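Local coordinates for uncharacterized protein AsqI (Emericella nidulans, PDB 5YY3) that catalyses, as a zinc-dependent cyclopenase, the ring contraction of 4'-methoxycyclopenin to 4'-methoxyviridicatin in aspoquinolone biosynthesis, at residues N426-L431 and E468-V473; V422-L427 and C577-D582; Q472-R477 and E520-K525; L493-E498 and S506-D511. All blocks are in the same frame, centred on the assembly; numbering follows the deposited sequence.

Contact 1 (N426-L431 and E468-V473); sequences NLVVRL and EWNVQV
Glu468 OE2 is gripped by three donors. Arg430 NE makes the salt bridge across the strands, 3.3 Å from Glu468 OE2; the oxygen lies in the guanidinium plane, but NE meets it from above the carboxylate plane, 59° out of it, and the two flat groups are turned 53° against each other. Arg430 NH2 adds a weak bond to the same oxygen, as does Asn470 ND2 at 3.4 Å from OE2. Asn470 ND2 also rides over one face of the guanidinium; both are donors and make no bond to each other, sharing Glu468 OE2 as acceptor.

The backbones pair antiparallel, Val428 with Asn470 (Val428 N to Asn470 O 2.9 Å) and Arg430 with Glu468 (Glu468 N to Arg430 O 2.9 Å). On the face away from these polar groups, Leu427 CG stands anti to the backbone N (chi1 178°), which carries CD1 to Trp469 CE3 at 3.6 Å and to Val471 CB at 3.9 Å. Trp469 NE1 is bound by Asp511.

Strand 523-528 flanks the other edge of strand 461-475, and strand 571-580 packs against Leu427 and Val429, placing the pair in one layer of the hemocyanin-type Ig-like domain.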
loop_
_atom_site.group_PDB
_atom_site.type_symbol
_atom_site.label_atom_id
_atom_site.label_comp_id
_atom_site.label_asym_id
_atom_site.label_seq_id
_atom_site.Cartn_x
_atom_site.Cartn_y
_atom_site.Cartn_z
ATOM N N ASN A 426 40.832 -3.734 9.868
ATOM C CA ASN A 426 39.956 -3.371 10.976
ATOM C C ASN A 426 39.168 -2.088 10.772
ATOM O O ASN A 426 39.100 -1.246 11.661
ATOM C CB ASN A 426 40.766 -3.258 12.274
ATOM C CG ASN A 426 41.167 -4.617 12.835
ATOM O OD1 ASN A 426 42.344 -4.904 13.021
ATOM N ND2 ASN A 426 40.190 -5.451 13.105
ATOM N N LEU A 427 38.557 -1.939 9.608
ATOM C CA LEU A 427 37.721 -0.778 9.359
ATOM C C LEU A 427 36.440 -0.889 10.175
ATOM O O LEU A 427 35.769 -1.916 10.146
ATOM C CB LEU A 427 37.399 -0.656 7.863
ATOM C CG LEU A 427 36.479 0.492 7.445
ATOM C CD1 LEU A 427 37.101 1.820 7.842
ATOM C CD2 LEU A 427 36.214 0.443 5.940
ATOM N N VAL A 428 36.109 0.162 10.913
ATOM C CA VAL A 428 34.887 0.177 11.688
ATOM C C VAL A 428 34.098 1.495 11.473
ATOM O O VAL A 428 34.689 2.576 11.377
ATOM C CB VAL A 428 35.187 -0.024 13.202
ATOM C CG1 VAL A 428 33.916 -0.031 14.004
ATOM C CG2 VAL A 428 35.946 -1.333 13.443
ATOM N N VAL A 429 32.772 1.395 11.374
ATOM C CA VAL A 429 31.893 2.568 11.486
ATOM C C VAL A 429 31.058 2.411 12.770
ATOM O O VAL A 429 30.413 1.375 12.954
ATOM C CB VAL A 429 30.966 2.722 10.231
ATOM C CG1 VAL A 429 30.173 4.018 10.287
ATOM C CG2 VAL A 429 31.798 2.673 8.943
ATOM N N ARG A 430 31.099 3.407 13.663
ATOM C CA ARG A 430 30.486 3.299 15.006
ATOM C C ARG A 430 29.777 4.551 15.416
ATOM O O ARG A 430 30.129 5.628 14.962
ATOM C CB ARG A 430 31.512 3.107 16.136
ATOM C CG ARG A 430 32.785 2.446 15.825
ATOM C CD ARG A 430 33.429 1.973 17.126
ATOM N NE ARG A 430 34.373 2.902 17.729
ATOM C CZ ARG A 430 35.233 2.519 18.663
ATOM N NH1 ARG A 430 35.206 1.259 19.076
ATOM N NH2 ARG A 430 36.107 3.372 19.189
ATOM N N LEU A 431 28.883 4.427 16.388
ATOM C CA LEU A 431 28.402 5.588 17.122
ATOM C C LEU A 431 29.544 6.197 17.934
ATOM O O LEU A 431 30.495 5.509 18.321
ATOM C CB LEU A 431 27.256 5.206 18.058
ATOM C CG LEU A 431 25.955 4.731 17.413
ATOM C CD1 LEU A 431 25.044 4.122 18.470
ATOM C CD2 LEU A 431 25.270 5.910 16.727
ATOM N N GLU A 468 31.479 7.959 13.934
ATOM C CA GLU A 468 32.883 8.098 13.644
ATOM C C GLU A 468 33.272 6.886 12.830
ATOM O O GLU A 468 32.564 5.892 12.821
ATOM C CB GLU A 468 33.706 8.173 14.928
ATOM C CG GLU A 468 33.875 6.800 15.571
ATOM C CD GLU A 468 34.605 6.830 16.890
ATOM O OE1 GLU A 468 34.331 7.739 17.724
ATOM O OE2 GLU A 468 35.465 5.933 17.075
ATOM N N TRP A 469 34.380 6.956 12.125
ATOM C CA TRP A 469 34.938 5.731 11.614
ATOM C C TRP A 469 36.382 5.651 12.071
ATOM O O TRP A 469 37.012 6.672 12.417
ATOM C CB TRP A 469 34.821 5.639 10.091
ATOM C CG TRP A 469 35.578 6.674 9.305
ATOM C CD1 TRP A 469 35.230 7.979 9.125
ATOM C CD2 TRP A 469 36.802 6.479 8.573
ATOM N NE1 TRP A 469 36.153 8.613 8.312
ATOM C CE2 TRP A 469 37.128 7.715 7.962
ATOM C CE3 TRP A 469 37.646 5.378 8.368
ATOM C CZ2 TRP A 469 38.278 7.888 7.174
ATOM C CZ3 TRP A 469 38.788 5.549 7.573
ATOM C CH2 TRP A 469 39.091 6.797 6.991
ATOM N N ASN A 470 36.898 4.435 12.115
ATOM C CA ASN A 470 38.307 4.271 12.360
ATOM C C ASN A 470 38.823 3.095 11.548
ATOM O O ASN A 470 38.034 2.281 11.039
ATOM C CB ASN A 470 38.598 4.111 13.856
ATOM C CG ASN A 470 37.807 2.989 14.495
ATOM O OD1 ASN A 470 38.146 1.812 14.349
ATOM N ND2 ASN A 470 36.760 3.347 15.230
ATOM N N VAL A 471 40.145 3.038 11.397
ATOM C CA VAL A 471 40.772 2.009 10.598
ATOM C C VAL A 471 42.203 1.842 11.100
ATOM O O VAL A 471 42.802 2.765 11.673
ATOM C CB VAL A 471 40.752 2.360 9.086
ATOM C CG1 VAL A 471 41.651 3.533 8.803
ATOM C CG2 VAL A 471 41.147 1.152 8.201
ATOM N N GLN A 472 42.745 0.651 10.911
ATOM C CA GLN A 472 44.085 0.375 11.364
ATOM C C GLN A 472 45.041 0.502 10.185
ATOM O O GLN A 472 44.788 -0.032 9.097
ATOM C CB GLN A 472 44.141 -1.008 11.990
ATOM C CG GLN A 472 45.374 -1.282 12.799
ATOM C CD GLN A 472 45.287 -2.627 13.508
ATOM O OE1 GLN A 472 44.267 -2.947 14.139
ATOM N NE2 GLN A 472 46.344 -3.431 13.388
ATOM N N VAL A 473 46.131 1.237 10.398
ATOM C CA VAL A 473 47.115 1.474 9.349
ATOM C C VAL A 473 48.509 1.057 9.827
ATOM O O VAL A 473 48.961 1.476 10.901
ATOM C CB VAL A 473 47.135 2.958 8.934
ATOM C CG1 VAL A 473 48.055 3.180 7.739
ATOM C CG2 VAL A 473 45.712 3.476 8.671
HETATM O O HOH W 1 40.011 0.214 13.833
#

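Contact 2 (V422-L427 and C577-D582); sequences VVLSNL and CIATDD
Leu424 drives one methyl between Cys577 and Ala579, and the side-chain contacts here are all apolar. Leu424 CD1 lies 3.8 Å from Cys577 SG and 4.0 Å from Ala579 CB. Val422 CG1 meets Ala579 CB at 3.8 Å, and at the other end of the interface Leu427 CD2 presses on Cys577 CB at 3.9 Å. Leu424 CG is anti to the carbonyl carbon (chi1 -68°), while Cys577 SG is anti to its own backbone N, and between them these torsions bring methyl and sulfur together.

Methyl-to-backbone contacts form a second group: Leu424 CD1 touches Cys577 O at 3.6 Å and Ala579 N at 3.9 Å, resting on the peptides of the facing strand.

No hydrogen bond joins the segments. Their strand axes lie 8.0 Å apart and run antiparallel at 163°, too far for backbone pairing: strands 422-431 and 571-580 face each other across the interior of the beta sandwich. Val473 and Leu491 help fill the surroundings of Leu424, and Thr637 touches both leucines.

With six touching residues, all buried, and no directional bond, cohesion between the segments probably rests on close van der Waals fit and the removal of hydrocarbon and thiol surface from water.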
loop_
_atom_site.group_PDB
_atom_site.type_symbol
_atom_site.label_atom_id
_atom_site.label_comp_id
_atom_site.label_asym_id
_atom_site.label_seq_id
_atom_site.Cartn_x
_atom_site.Cartn_y
_atom_site.Cartn_z
ATOM N N VAL A 422 51.263 0.578 2.577
ATOM C CA VAL A 422 50.632 0.503 3.869
ATOM C C VAL A 422 49.715 -0.713 3.886
ATOM O O VAL A 422 49.266 -1.175 2.838
ATOM C CB VAL A 422 49.880 1.834 4.148
ATOM C CG1 VAL A 422 48.383 1.622 4.435
ATOM C CG2 VAL A 422 50.570 2.600 5.232
ATOM N N VAL A 423 49.472 -1.264 5.065
ATOM C CA VAL A 423 48.486 -2.327 5.187
ATOM C C VAL A 423 47.331 -1.805 6.003
ATOM O O VAL A 423 47.536 -1.370 7.143
ATOM C CB VAL A 423 49.064 -3.588 5.858
ATOM C CG1 VAL A 423 47.948 -4.580 6.183
ATOM C CG2 VAL A 423 50.123 -4.234 4.964
ATOM N N LEU A 424 46.130 -1.826 5.419
ATOM C CA LEU A 424 44.919 -1.439 6.139
ATOM C C LEU A 424 44.212 -2.652 6.716
ATOM O O LEU A 424 44.193 -3.722 6.107
ATOM C CB LEU A 424 43.933 -0.684 5.227
ATOM C CG LEU A 424 44.306 0.711 4.718
ATOM C CD1 LEU A 424 43.104 1.427 4.071
ATOM C CD2 LEU A 424 44.905 1.550 5.837
ATOM N N SER A 425 43.595 -2.474 7.876
ATOM C CA SER A 425 42.792 -3.539 8.476
ATOM C C SER A 425 41.809 -2.940 9.461
ATOM O O SER A 425 41.926 -1.773 9.833
ATOM C CB SER A 425 43.677 -4.575 9.182
ATOM O OG SER A 425 44.186 -4.044 10.390
ATOM N N ASN A 426 40.832 -3.734 9.868
ATOM C CA ASN A 426 39.956 -3.371 10.976
ATOM C C ASN A 426 39.168 -2.088 10.772
ATOM O O ASN A 426 39.100 -1.246 11.661
ATOM C CB ASN A 426 40.766 -3.258 12.274
ATOM C CG ASN A 426 41.167 -4.617 12.835
ATOM O OD1 ASN A 426 42.344 -4.904 13.021
ATOM N ND2 ASN A 426 40.190 -5.451 13.105
ATOM N N LEU A 427 38.557 -1.939 9.608
ATOM C CA LEU A 427 37.721 -0.778 9.359
ATOM C C LEU A 427 36.440 -0.889 10.175
ATOM O O LEU A 427 35.769 -1.916 10.146
ATOM C CB LEU A 427 37.399 -0.656 7.863
ATOM C CG LEU A 427 36.479 0.492 7.445
ATOM C CD1 LEU A 427 37.101 1.820 7.842
ATOM C CD2 LEU A 427 36.214 0.443 5.940
ATOM N N CYS A 577 37.615 1.384 2.312
ATOM C CA CYS A 577 38.680 2.324 2.586
ATOM C C CYS A 577 39.900 1.944 1.760
ATOM O O CYS A 577 40.364 0.799 1.783
ATOM C CB CYS A 577 39.026 2.364 4.080
ATOM S SG CYS A 577 40.115 3.786 4.494
ATOM N N ILE A 578 40.399 2.905 0.999
ATOM C CA ILE A 578 41.615 2.692 0.235
ATOM C C ILE A 578 42.679 3.689 0.710
ATOM O O ILE A 578 42.365 4.835 1.059
ATOM C CB ILE A 578 41.358 2.820 -1.303
ATOM C CG1 ILE A 578 42.643 2.571 -2.103
ATOM C CG2 ILE A 578 40.758 4.169 -1.668
ATOM C CD1 ILE A 578 42.409 2.499 -3.606
ATOM N N ALA A 579 43.929 3.243 0.775
ATOM C CA ALA A 579 45.025 4.153 1.096
ATOM C C ALA A 579 45.809 4.487 -0.167
ATOM O O ALA A 579 46.338 3.602 -0.845
ATOM C CB ALA A 579 45.947 3.546 2.168
ATOM N N THR A 580 45.879 5.767 -0.503
ATOM C CA THR A 580 46.641 6.149 -1.678
ATOM C C THR A 580 47.869 6.966 -1.313
ATOM O O THR A 580 47.891 7.679 -0.305
ATOM C CB THR A 580 45.772 6.948 -2.696
ATOM O OG1 THR A 580 45.241 8.129 -2.080
ATOM C CG2 THR A 580 44.632 6.089 -3.206
ATOM N N ASP A 581 48.902 6.821 -2.131
ATOM C CA ASP A 581 50.002 7.777 -2.170
ATOM C C ASP A 581 49.715 8.824 -3.228
ATOM O O ASP A 581 49.690 8.509 -4.408
ATOM C CB ASP A 581 51.331 7.092 -2.488
ATOM C CG ASP A 581 52.488 8.073 -2.540
ATOM O OD1 ASP A 581 52.517 9.016 -1.717
ATOM O OD2 ASP A 581 53.362 7.906 -3.417
ATOM N N ASP A 582 49.515 10.065 -2.802
ATOM C CA ASP A 582 49.140 11.143 -3.716
ATOM C C ASP A 582 50.298 12.071 -4.105
ATOM O O ASP A 582 50.077 13.080 -4.773
ATOM C CB ASP A 582 48.008 11.968 -3.097
ATOM C CG ASP A 582 46.713 11.177 -2.967
ATOM O OD1 ASP A 582 46.535 10.195 -3.724
ATOM O OD2 ASP A 582 45.879 11.544 -2.111
#

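Contact 3 (Q472-R477 and E520-K525); sequences QVKSCR and ESAITK
Val473 and Ile523 stand side by side on the inner face of an antiparallel strand pair at the rim of the Ig-like beta sandwich, while Gln472, Lys474 and Ala522 meet on the outer one. Inside, Ile523 CG1 sits between the backbone N and the carbonyl carbon (chi1 58°), which turns it back toward the neighbouring strand, 4.1 Å from Val473 CB; Ile523 leans further on Val515 and Leu517, and Val473 on Val422 and Leu424.

Outside, two long side chains touch the Ala522 methyl, from directions roughly at right angles. The CG of Gln472 lies 4.0 Å from Ala522 CB, and Lys474 CB approaches the same methyl, also at 4.0 Å. Lys474 is extended throughout and runs alongside the turn before strand 523-528, its CE 3.5 Å from Glu520 O, so the aliphatic part of the lysine covers the peptide backbone at this surface.

Between the two faces, Val473 and Ile523 form a hydrogen-bonded pair with both bonds at 2.9 Å, Val473 N to Ile523 O and Ile523 N to Val473 O. The short strand axes cross at 135°. Ser475, whose OG is bound by Gln487, closes an ST turn by accepting from Arg477 N. Beyond the last direct backbone bond, a water donates to Ser475 O and to Glu520 O, 2.7 Å from each.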
loop_
_atom_site.group_PDB
_atom_site.type_symbol
_atom_site.label_atom_id
_atom_site.label_comp_id
_atom_site.label_asym_id
_atom_site.label_seq_id
_atom_site.Cartn_x
_atom_site.Cartn_y
_atom_site.Cartn_z
ATOM N N GLN A 472 42.745 0.651 10.911
ATOM C CA GLN A 472 44.085 0.375 11.364
ATOM C C GLN A 472 45.041 0.502 10.185
ATOM O O GLN A 472 44.788 -0.032 9.097
ATOM C CB GLN A 472 44.141 -1.008 11.990
ATOM C CG GLN A 472 45.374 -1.282 12.799
ATOM C CD GLN A 472 45.287 -2.627 13.508
ATOM O OE1 GLN A 472 44.267 -2.947 14.139
ATOM N NE2 GLN A 472 46.344 -3.431 13.388
ATOM N N VAL A 473 46.131 1.237 10.398
ATOM C CA VAL A 473 47.115 1.474 9.349
ATOM C C VAL A 473 48.509 1.057 9.827
ATOM O O VAL A 473 48.961 1.476 10.901
ATOM C CB VAL A 473 47.135 2.958 8.934
ATOM C CG1 VAL A 473 48.055 3.180 7.739
ATOM C CG2 VAL A 473 45.712 3.476 8.671
ATOM N N LYS A 474 49.193 0.239 9.035
ATOM C CA LYS A 474 50.558 -0.154 9.371
ATOM C C LYS A 474 51.463 -0.036 8.155
ATOM O O LYS A 474 51.117 -0.478 7.057
ATOM C CB LYS A 474 50.608 -1.579 9.926
ATOM C CG LYS A 474 52.001 -1.990 10.408
ATOM C CD LYS A 474 51.975 -3.339 11.099
ATOM C CE LYS A 474 53.365 -3.749 11.582
ATOM N NZ LYS A 474 53.483 -5.224 11.601
ATOM N N SER A 475 52.635 0.556 8.346
ATOM C CA SER A 475 53.480 0.841 7.204
ATOM C C SER A 475 54.103 -0.419 6.646
ATOM O O SER A 475 54.236 -1.434 7.322
ATOM C CB SER A 475 54.566 1.848 7.555
ATOM O OG SER A 475 55.389 2.095 6.426
ATOM N N CYS A 476 54.525 -0.290 5.402
ATOM C CA CYS A 476 54.843 -1.382 4.512
ATOM C C CYS A 476 56.064 -0.905 3.680
ATOM O O CYS A 476 56.707 -1.670 2.953
ATOM C CB CYS A 476 53.578 -1.696 3.680
ATOM S SG CYS A 476 53.688 -2.702 2.208
ATOM N N ARG A 477 56.370 0.386 3.847
ATOM C CA ARG A 477 57.446 1.109 3.150
ATOM C C ARG A 477 58.831 0.515 3.452
ATOM O O ARG A 477 59.100 0.109 4.592
ATOM C CB ARG A 477 57.402 2.592 3.562
ATOM C CG ARG A 477 57.979 3.578 2.555
ATOM C CD ARG A 477 57.851 5.042 3.040
ATOM N NE ARG A 477 58.837 5.368 4.078
ATOM C CZ ARG A 477 59.048 6.587 4.567
ATOM N NH1 ARG A 477 58.348 7.622 4.123
ATOM N NH2 ARG A 477 59.973 6.775 5.500
ATOM N N GLU A 520 57.081 2.181 12.664
ATOM C CA GLU A 520 56.853 0.878 12.059
ATOM C C GLU A 520 55.536 0.266 12.518
ATOM O O GLU A 520 55.046 -0.684 11.912
ATOM C CB GLU A 520 57.987 -0.078 12.429
ATOM C CG GLU A 520 59.225 0.620 12.966
ATOM C CD GLU A 520 60.479 -0.206 12.785
ATOM O OE1 GLU A 520 60.381 -1.453 12.852
ATOM O OE2 GLU A 520 61.555 0.394 12.554
ATOM N N SER A 521 54.987 0.782 13.610
ATOM C CA SER A 521 53.870 0.112 14.268
ATOM C C SER A 521 52.496 0.563 13.754
ATOM O O SER A 521 52.349 1.639 13.172
ATOM C CB SER A 521 53.958 0.329 15.781
ATOM O OG SER A 521 54.106 1.708 16.084
ATOM N N ALA A 522 51.492 -0.276 13.971
ATOM C CA ALA A 522 50.137 0.032 13.546
ATOM C C ALA A 522 49.534 1.169 14.370
ATOM O O ALA A 522 49.633 1.201 15.596
ATOM C CB ALA A 522 49.259 -1.211 13.643
ATOM N N ILE A 523 48.910 2.116 13.693
ATOM C CA ILE A 523 48.108 3.107 14.393
ATOM C C ILE A 523 46.635 2.880 14.090
ATOM O O ILE A 523 46.293 2.241 13.094
ATOM C CB ILE A 523 48.484 4.524 13.987
ATOM C CG1 ILE A 523 48.299 4.673 12.477
ATOM C CG2 ILE A 523 49.916 4.813 14.371
ATOM C CD1 ILE A 523 47.460 5.898 12.066
ATOM N N THR A 524 45.762 3.403 14.944
ATOM C CA THR A 524 44.342 3.495 14.609
ATOM C C THR A 524 43.940 4.950 14.338
ATOM O O THR A 524 43.892 5.777 15.256
ATOM C CB THR A 524 43.457 2.918 15.725
ATOM O OG1 THR A 524 43.794 1.542 15.918
ATOM C CG2 THR A 524 41.969 3.013 15.348
ATOM N N LYS A 525 43.662 5.267 13.080
ATOM C CA LYS A 525 43.188 6.613 12.749
ATOM C C LYS A 525 41.707 6.710 13.059
ATOM O O LYS A 525 40.941 5.830 12.667
ATOM C CB LYS A 525 43.443 6.945 11.278
ATOM C CG LYS A 525 42.978 8.341 10.879
ATOM C CD LYS A 525 44.035 9.380 11.221
ATOM C CE LYS A 525 43.703 10.768 10.698
ATOM N NZ LYS A 525 43.138 11.608 11.787
HETATM O O HOH W 2 55.734 -1.901 9.551
#

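Contact 4 (L493-E498 and S506-D511); sequences LFIAAE and SWIEMD
Ala496 CB sits squarely over the six-membered ring of Trp507, 3.4 Å from its centroid and 10° off the ring normal, a CH-pi contact at close packing distance. Phe494 CB touches Trp507 CE3 at 3.5 Å. The phenyl ring of Phe494 carries a second CH-pi contact, Glu509 CG over one face and toward the rim, 4.2 Å from the centroid. On the opposite face of the hairpin, Met510, bent at chi2 and chi3, folds CG onto Ile495 CG1 at 3.7 Å, and Leu493 CD2 meets Met510 CB at the same distance.

The backbone behind these side chains carries a classic beta bulge: Leu493 O accepts from Met510 N at 2.8 Å and from Asp511 N at 3.3 Å, both from one face of its plane. Further along, Ile508 N bonds Ile495 O at 2.7 Å.

In the next shell, Met501 O receives Trp507 NE1, while Phe606 stacks on Trp507 and meets Phe494 edge-to-face. Gln220 accepts from Glu509 N; its helix 210-231 also carries the zinc ligand His218, so the hairpin docks directly on the metal-binding domain. Asp511 OD2 joins Arg527 and Trp469.

Backbone hydrogen bonds, doubled at the bulge, thus combine with buried hydrocarbon and aromatic packing on both faces; outer polar bonds probably help set the side chains.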
loop_
_atom_site.group_PDB
_atom_site.type_symbol
_atom_site.label_atom_id
_atom_site.label_comp_id
_atom_site.label_asym_id
_atom_site.label_seq_id
_atom_site.Cartn_x
_atom_site.Cartn_y
_atom_site.Cartn_z
ATOM N N LEU A 493 37.351 7.059 2.193
ATOM C CA LEU A 493 36.235 6.257 2.690
ATOM C C LEU A 493 34.950 6.423 1.864
ATOM O O LEU A 493 34.475 7.547 1.640
ATOM C CB LEU A 493 35.941 6.611 4.149
ATOM C CG LEU A 493 34.666 6.007 4.746
ATOM C CD1 LEU A 493 34.819 4.537 5.014
ATOM C CD2 LEU A 493 34.240 6.747 5.999
ATOM N N PHE A 494 34.403 5.285 1.435
ATOM C CA PHE A 494 33.145 5.208 0.710
ATOM C C PHE A 494 32.206 4.189 1.367
ATOM O O PHE A 494 32.661 3.216 1.995
ATOM C CB PHE A 494 33.378 4.803 -0.749
ATOM C CG PHE A 494 34.072 5.851 -1.593
ATOM C CD1 PHE A 494 35.455 6.002 -1.545
ATOM C CD2 PHE A 494 33.343 6.639 -2.486
ATOM C CE1 PHE A 494 36.100 6.946 -2.338
ATOM C CE2 PHE A 494 33.975 7.583 -3.290
ATOM C CZ PHE A 494 35.362 7.740 -3.219
ATOM N N ILE A 495 30.898 4.404 1.224
ATOM C CA ILE A 495 29.912 3.388 1.584
ATOM C C ILE A 495 28.962 3.128 0.423
ATOM O O ILE A 495 28.835 3.936 -0.496
ATOM C CB ILE A 495 29.080 3.779 2.826
ATOM C CG1 ILE A 495 28.172 4.987 2.516
ATOM C CG2 ILE A 495 30.000 3.990 4.056
ATOM C CD1 ILE A 495 27.307 5.433 3.698
ATOM N N ALA A 496 28.296 1.983 0.479
ATOM C CA ALA A 496 27.360 1.582 -0.548
ATOM C C ALA A 496 26.329 0.654 0.075
ATOM O O ALA A 496 26.673 -0.190 0.903
ATOM C CB ALA A 496 28.071 0.906 -1.691
ATOM N N ALA A 497 25.062 0.854 -0.280
ATOM C CA ALA A 497 24.022 -0.121 0.032
ATOM C C ALA A 497 24.497 -1.478 -0.475
ATOM O O ALA A 497 24.969 -1.582 -1.611
ATOM C CB ALA A 497 22.674 0.278 -0.622
ATOM N N GLU A 498 24.392 -2.507 0.360
ATOM C CA GLU A 498 24.921 -3.822 -0.007
ATOM C C GLU A 498 24.435 -4.327 -1.382
ATOM O O GLU A 498 25.181 -4.992 -2.095
ATOM C CB GLU A 498 24.577 -4.846 1.073
ATOM C CG GLU A 498 25.350 -6.169 0.927
ATOM C CD GLU A 498 25.170 -7.117 2.121
ATOM O OE1 GLU A 498 25.313 -6.663 3.276
ATOM O OE2 GLU A 498 24.892 -8.318 1.905
ATOM N N SER A 506 27.509 3.729 -7.523
ATOM C CA SER A 506 26.634 3.667 -6.356
ATOM C C SER A 506 27.405 3.915 -5.067
ATOM O O SER A 506 26.804 4.068 -3.998
ATOM C CB SER A 506 25.920 2.325 -6.285
ATOM O OG SER A 506 24.921 2.238 -7.294
ATOM N N TRP A 507 28.729 3.960 -5.161
ATOM C CA TRP A 507 29.517 4.220 -3.984
ATOM C C TRP A 507 29.438 5.690 -3.618
ATOM O O TRP A 507 29.646 6.571 -4.457
ATOM C CB TRP A 507 30.960 3.762 -4.195
ATOM C CG TRP A 507 31.052 2.292 -4.074
ATOM C CD1 TRP A 507 30.885 1.368 -5.077
ATOM C CD2 TRP A 507 31.280 1.542 -2.872
ATOM N NE1 TRP A 507 31.019 0.094 -4.572
ATOM C CE2 TRP A 507 31.261 0.173 -3.221
ATOM C CE3 TRP A 507 31.515 1.896 -1.537
ATOM C CZ2 TRP A 507 31.462 -0.840 -2.284
ATOM C CZ3 TRP A 507 31.712 0.879 -0.599
ATOM C CH2 TRP A 507 31.684 -0.469 -0.979
ATOM N N ILE A 508 29.111 5.923 -2.353
ATOM C CA ILE A 508 28.945 7.251 -1.772
ATOM C C ILE A 508 30.199 7.671 -0.989
ATOM O O ILE A 508 30.635 6.950 -0.083
ATOM C CB ILE A 508 27.746 7.267 -0.817
ATOM C CG1 ILE A 508 26.446 6.951 -1.559
ATOM C CG2 ILE A 508 27.682 8.577 -0.049
ATOM C CD1 ILE A 508 25.255 6.744 -0.629
ATOM N N GLU A 509 30.775 8.828 -1.321
ATOM C CA GLU A 509 31.970 9.290 -0.636
ATOM C C GLU A 509 31.617 9.837 0.737
ATOM O O GLU A 509 30.717 10.655 0.872
ATOM C CB GLU A 509 32.711 10.356 -1.457
ATOM C CG GLU A 509 34.138 10.636 -0.916
ATOM C CD GLU A 509 34.790 11.878 -1.510
ATOM O OE1 GLU A 509 34.182 12.481 -2.408
ATOM O OE2 GLU A 509 35.907 12.264 -1.070
ATOM N N MET A 510 32.346 9.393 1.757
ATOM C CA MET A 510 32.046 9.760 3.135
ATOM C C MET A 510 33.184 10.541 3.789
ATOM O O MET A 510 32.973 11.299 4.750
ATOM C CB MET A 510 31.731 8.499 3.945
ATOM C CG MET A 510 30.442 7.792 3.484
ATOM S SD MET A 510 28.991 8.864 3.684
ATOM C CE MET A 510 28.839 8.820 5.471
ATOM N N ASP A 511 34.395 10.372 3.264
ATOM C CA ASP A 511 35.547 11.040 3.859
ATOM C C ASP A 511 36.813 10.844 3.049
ATOM O O ASP A 511 36.947 9.877 2.287
ATOM C CB ASP A 511 35.795 10.541 5.285
ATOM C CG ASP A 511 36.426 11.602 6.172
ATOM O OD1 ASP A 511 36.810 12.675 5.648
ATOM O OD2 ASP A 511 36.534 11.360 7.393
HETATM O O HOH W 3 24.638 2.965 -2.412
#

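How the contacts relate
All four contacts belong to the Ig-like beta region. Contacts 1 and 3 share strand 461-475, their centres about 14 Å apart, with strands 422-431 and 523-528 on its two edges. Contact 2 starts from strand 422-431 too, about 12 Å from contact 1, but crosses to strand 571-580, which pairs with strand 487-497 of contact 4. Contacts 3 and 4 are the most distant, about 23 Å between centres. Along the chain contact 1 closes before the hairpin of contact 4 opens, and contact 2 spans 3 and 4. Trp469 and Asp511 tie contact 1 to contact 4. Contacts 1 to 3 thus lie in the outer part of the domain, while contact 4 brings the same curled sheet to helix 210-231, which carries a zinc ligand.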